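Local atomic coordinates of Tautomerase_3 domain-containing protein (Corynebacterium halotolerans YIM 70093 = DSM 44683, PDB entry 7M58), a protein that belongs to the cis-3-chloroacrylic acid dehalogenase family of the tautomerase superfamily and probably acts as a hydrolase. Residues R29-A34 with T79-Q84. Sequence-based numbering, arbitrary orientation.
Sequences RDIAVA and TDLLEQ
I31 reaches across from the C-terminal part of helix 14-31 to D80, L81 and Q84 of helix 75-92, joining the two helices of the beta-alpha-beta units that build the tautomerase fold. The backbones come nearest at I31 and L81, whose CA atoms lie 6.0 Å apart, and about 200 Å² is buried in total.

The apolar part is divided between the branches of I31. With CG2 anti to the backbone N and CG1 anti to the carbonyl carbon (chi1 -60°), the two branches spread over the neighbouring helix. I31 CG2 rests against the backbone of helix 75-92, 3.6 Å from L81 N, and beside L81 CB at 3.9 Å; D80 contributes its CB at 4.0 Å from the same methyl. L81 CD1 comes within 4.0 Å of I31 CD1.

No hydrogen bond or salt bridge links the segments, so the contact rests on van der Waals packing of I31 against L81, D80 CB and the Q84 side chain. The one charge pairing, R29 NH1 to D30 OD1 at 2.7 Å, stays within 29-34; no N-H points at the oxygen, which sits off the guanidinium plane. Nearby, Q84 also touches L27 of helix 14-31, while L82 turns to V102 and V104 of strand 100-107. On the CG1 branch, I31 CD1 lies against the Q84 amide, 3.1 Å from Q84 OE1 and 3.4 Å from Q84 CD.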
ATOM      1  N   ARG A  29      -6.710  -7.110 -18.771  1.00 38.69           N
ATOM      2  CA  ARG A  29      -7.921  -7.488 -19.513  1.00 32.40           C
ATOM      3  C   ARG A  29      -7.831  -8.908 -20.017  1.00 35.82           C
ATOM      4  O   ARG A  29      -8.833  -9.629 -19.998  1.00 35.73           O
ATOM      5  CB  ARG A  29      -8.186  -6.593 -20.742  1.00 36.11           C
ATOM      6  CG  ARG A  29      -9.115  -7.268 -21.804  1.00 39.91           C
ATOM      7  CD  ARG A  29      -9.318  -6.550 -23.193  1.00 53.16           C
ATOM      8  NE  ARG A  29      -8.037  -6.323 -23.950  1.00 65.50           N
ATOM      9  CZ  ARG A  29      -7.593  -7.134 -24.905  1.00 65.88           C
ATOM     10  NH1 ARG A  29      -8.336  -8.205 -25.143  1.00 71.98           N
ATOM     11  NH2 ARG A  29      -6.417  -6.942 -25.501  1.00 63.61           N
ATOM     12  N   ASP A  30      -6.634  -9.355 -20.386  1.00 33.79           N
ATOM     13  CA  ASP A  30      -6.527 -10.678 -20.978  1.00 29.18           C
ATOM     14  C   ASP A  30      -6.329 -11.784 -19.955  1.00 28.57           C
ATOM     15  O   ASP A  30      -6.905 -12.856 -20.113  1.00 28.98           O
ATOM     16  CB  ASP A  30      -5.371 -10.714 -21.972  1.00 34.73           C
ATOM     17  CG  ASP A  30      -5.514  -9.657 -23.048  1.00 42.93           C
ATOM     18  OD1 ASP A  30      -6.663  -9.231 -23.286  1.00 43.15           O
ATOM     19  OD2 ASP A  30      -4.490  -9.242 -23.644  1.00 44.95           O
ATOM     20  N   ILE A  31      -5.512 -11.589 -18.920  1.00 33.32           N
ATOM     21  CA  ILE A  31      -5.266 -12.688 -17.989  1.00 33.61           C
ATOM     22  C   ILE A  31      -6.388 -12.768 -16.963  1.00 34.51           C
ATOM     23  O   ILE A  31      -7.057 -13.798 -16.838  1.00 37.43           O
ATOM     24  CB  ILE A  31      -3.877 -12.569 -17.341  1.00 36.86           C
ATOM     25  CG1 ILE A  31      -2.811 -12.592 -18.439  1.00 35.38           C
ATOM     26  CG2 ILE A  31      -3.658 -13.709 -16.360  1.00 35.19           C
ATOM     27  CD1 ILE A  31      -1.502 -12.009 -18.039  1.00 32.52           C
ATOM     28  N   ALA A  32      -6.631 -11.682 -16.232  1.00 33.02           N
ATOM     29  CA  ALA A  32      -7.921 -11.553 -15.577  1.00 33.39           C
ATOM     30  C   ALA A  32      -8.972 -11.339 -16.650  1.00 38.65           C
ATOM     31  O   ALA A  32      -8.687 -10.779 -17.706  1.00 46.91           O
ATOM     32  CB  ALA A  32      -7.920 -10.388 -14.596  1.00 30.23           C
ATOM     33  N   VAL A  33     -10.190 -11.801 -16.420  1.00 31.94           N
ATOM     34  CA  VAL A  33     -11.145 -11.532 -17.490  1.00 38.75           C
ATOM     35  C   VAL A  33     -12.008 -10.383 -17.011  1.00 39.35           C
ATOM     36  O   VAL A  33     -13.140 -10.576 -16.545  1.00 42.79           O
ATOM     37  CB  VAL A  33     -11.958 -12.766 -17.896  1.00 49.44           C
ATOM     38  CG1 VAL A  33     -12.822 -12.440 -19.113  1.00 42.70           C
ATOM     39  CG2 VAL A  33     -10.986 -13.898 -18.228  1.00 45.20           C
ATOM     40  N   ALA A  34     -11.431  -9.181 -17.069  1.00 36.88           N
ATOM     41  CA  ALA A  34     -11.995  -7.989 -16.482  1.00 35.92           C
ATOM     42  C   ALA A  34     -11.919  -6.814 -17.493  1.00 29.54           C
ATOM     43  O   ALA A  34     -10.971  -6.734 -18.248  1.00 33.43           O
ATOM     44  CB  ALA A  34     -11.248  -7.591 -15.209  1.00 35.32           C
ATOM     45  N   THR A  79      -0.821 -16.397 -10.945  1.00 37.78           N
ATOM     46  CA  THR A  79       0.608 -16.561 -11.208  1.00 36.56           C
ATOM     47  C   THR A  79       0.935 -16.187 -12.650  1.00 36.82           C
ATOM     48  O   THR A  79       2.015 -15.673 -12.942  1.00 38.64           O
ATOM     49  CB  THR A  79       1.058 -17.986 -10.903  1.00 34.64           C
ATOM     50  OG1 THR A  79       0.226 -18.887 -11.640  1.00 42.21           O
ATOM     51  CG2 THR A  79       0.946 -18.276  -9.377  1.00 29.53           C
ATOM     52  N   ASP A  80       0.001 -16.423 -13.560  1.00 38.55           N
ATOM     53  CA  ASP A  80       0.198 -16.080 -14.960  1.00 36.94           C
ATOM     54  C   ASP A  80       0.316 -14.568 -15.106  1.00 36.89           C
ATOM     55  O   ASP A  80       1.272 -14.076 -15.734  1.00 38.36           O
ATOM     56  CB  ASP A  80      -1.004 -16.608 -15.755  1.00 39.91           C
ATOM     57  CG  ASP A  80      -0.756 -17.984 -16.352  1.00 57.93           C
ATOM     58  OD1 ASP A  80       0.390 -18.491 -16.292  1.00 63.92           O
ATOM     59  OD2 ASP A  80      -1.758 -18.627 -16.763  1.00 71.24           O
ATOM     60  N   LEU A  81      -0.579 -13.836 -14.428  1.00 33.48           N
ATOM     61  CA  LEU A  81      -0.495 -12.378 -14.393  1.00 30.05           C
ATOM     62  C   LEU A  81       0.835 -11.887 -13.824  1.00 30.35           C
ATOM     63  O   LEU A  81       1.433 -10.945 -14.358  1.00 35.02           O
ATOM     64  CB  LEU A  81      -1.649 -11.820 -13.578  1.00 28.94           C
ATOM     65  CG  LEU A  81      -1.862 -10.296 -13.496  1.00 35.60           C
ATOM     66  CD1 LEU A  81      -2.316  -9.701 -14.813  1.00 33.33           C
ATOM     67  CD2 LEU A  81      -2.862  -9.951 -12.410  1.00 30.91           C
ATOM     68  N   LEU A  82       1.338 -12.535 -12.771  1.00 30.45           N
ATOM     69  CA  LEU A  82       2.607 -12.118 -12.187  1.00 30.74           C
ATOM     70  C   LEU A  82       3.754 -12.335 -13.160  1.00 31.69           C
ATOM     71  O   LEU A  82       4.562 -11.432 -13.391  1.00 26.86           O
ATOM     72  CB  LEU A  82       2.879 -12.870 -10.885  1.00 31.62           C
ATOM     73  CG  LEU A  82       2.301 -12.316  -9.582  1.00 30.60           C
ATOM     74  CD1 LEU A  82       2.059 -13.431  -8.620  1.00 29.60           C
ATOM     75  CD2 LEU A  82       3.289 -11.329  -8.977  1.00 33.32           C
ATOM     76  N   GLU A  83       3.851 -13.536 -13.730  1.00 32.14           N
ATOM     77  CA  GLU A  83       4.959 -13.824 -14.629  1.00 30.56           C
ATOM     78  C   GLU A  83       4.925 -12.921 -15.853  1.00 32.00           C
ATOM     79  O   GLU A  83       5.968 -12.457 -16.329  1.00 30.65           O
ATOM     80  CB  GLU A  83       4.917 -15.286 -15.030  1.00 30.16           C
ATOM     81  CG  GLU A  83       5.073 -16.228 -13.859  1.00 35.17           C
ATOM     82  CD  GLU A  83       5.196 -17.687 -14.288  1.00 45.98           C
ATOM     83  OE1 GLU A  83       4.403 -18.133 -15.151  1.00 50.55           O
ATOM     84  OE2 GLU A  83       6.097 -18.383 -13.772  1.00 51.49           O
ATOM     85  N   GLN A  84       3.732 -12.630 -16.358  1.00 29.19           N
ATOM     86  CA  GLN A  84       3.645 -11.811 -17.553  1.00 33.52           C
ATOM     87  C   GLN A  84       3.936 -10.339 -17.258  1.00 35.37           C
ATOM     88  O   GLN A  84       4.485  -9.635 -18.122  1.00 30.85           O
ATOM     89  CB  GLN A  84       2.273 -12.002 -18.174  1.00 35.59           C
ATOM     90  CG  GLN A  84       2.118 -13.385 -18.801  1.00 35.68           C
ATOM     91  CD  GLN A  84       1.017 -13.437 -19.850  1.00 44.78           C
ATOM     92  OE1 GLN A  84       0.538 -12.401 -20.327  1.00 44.98           O
ATOM     93  NE2 GLN A  84       0.553 -14.648 -20.157  1.00 43.54           N
TER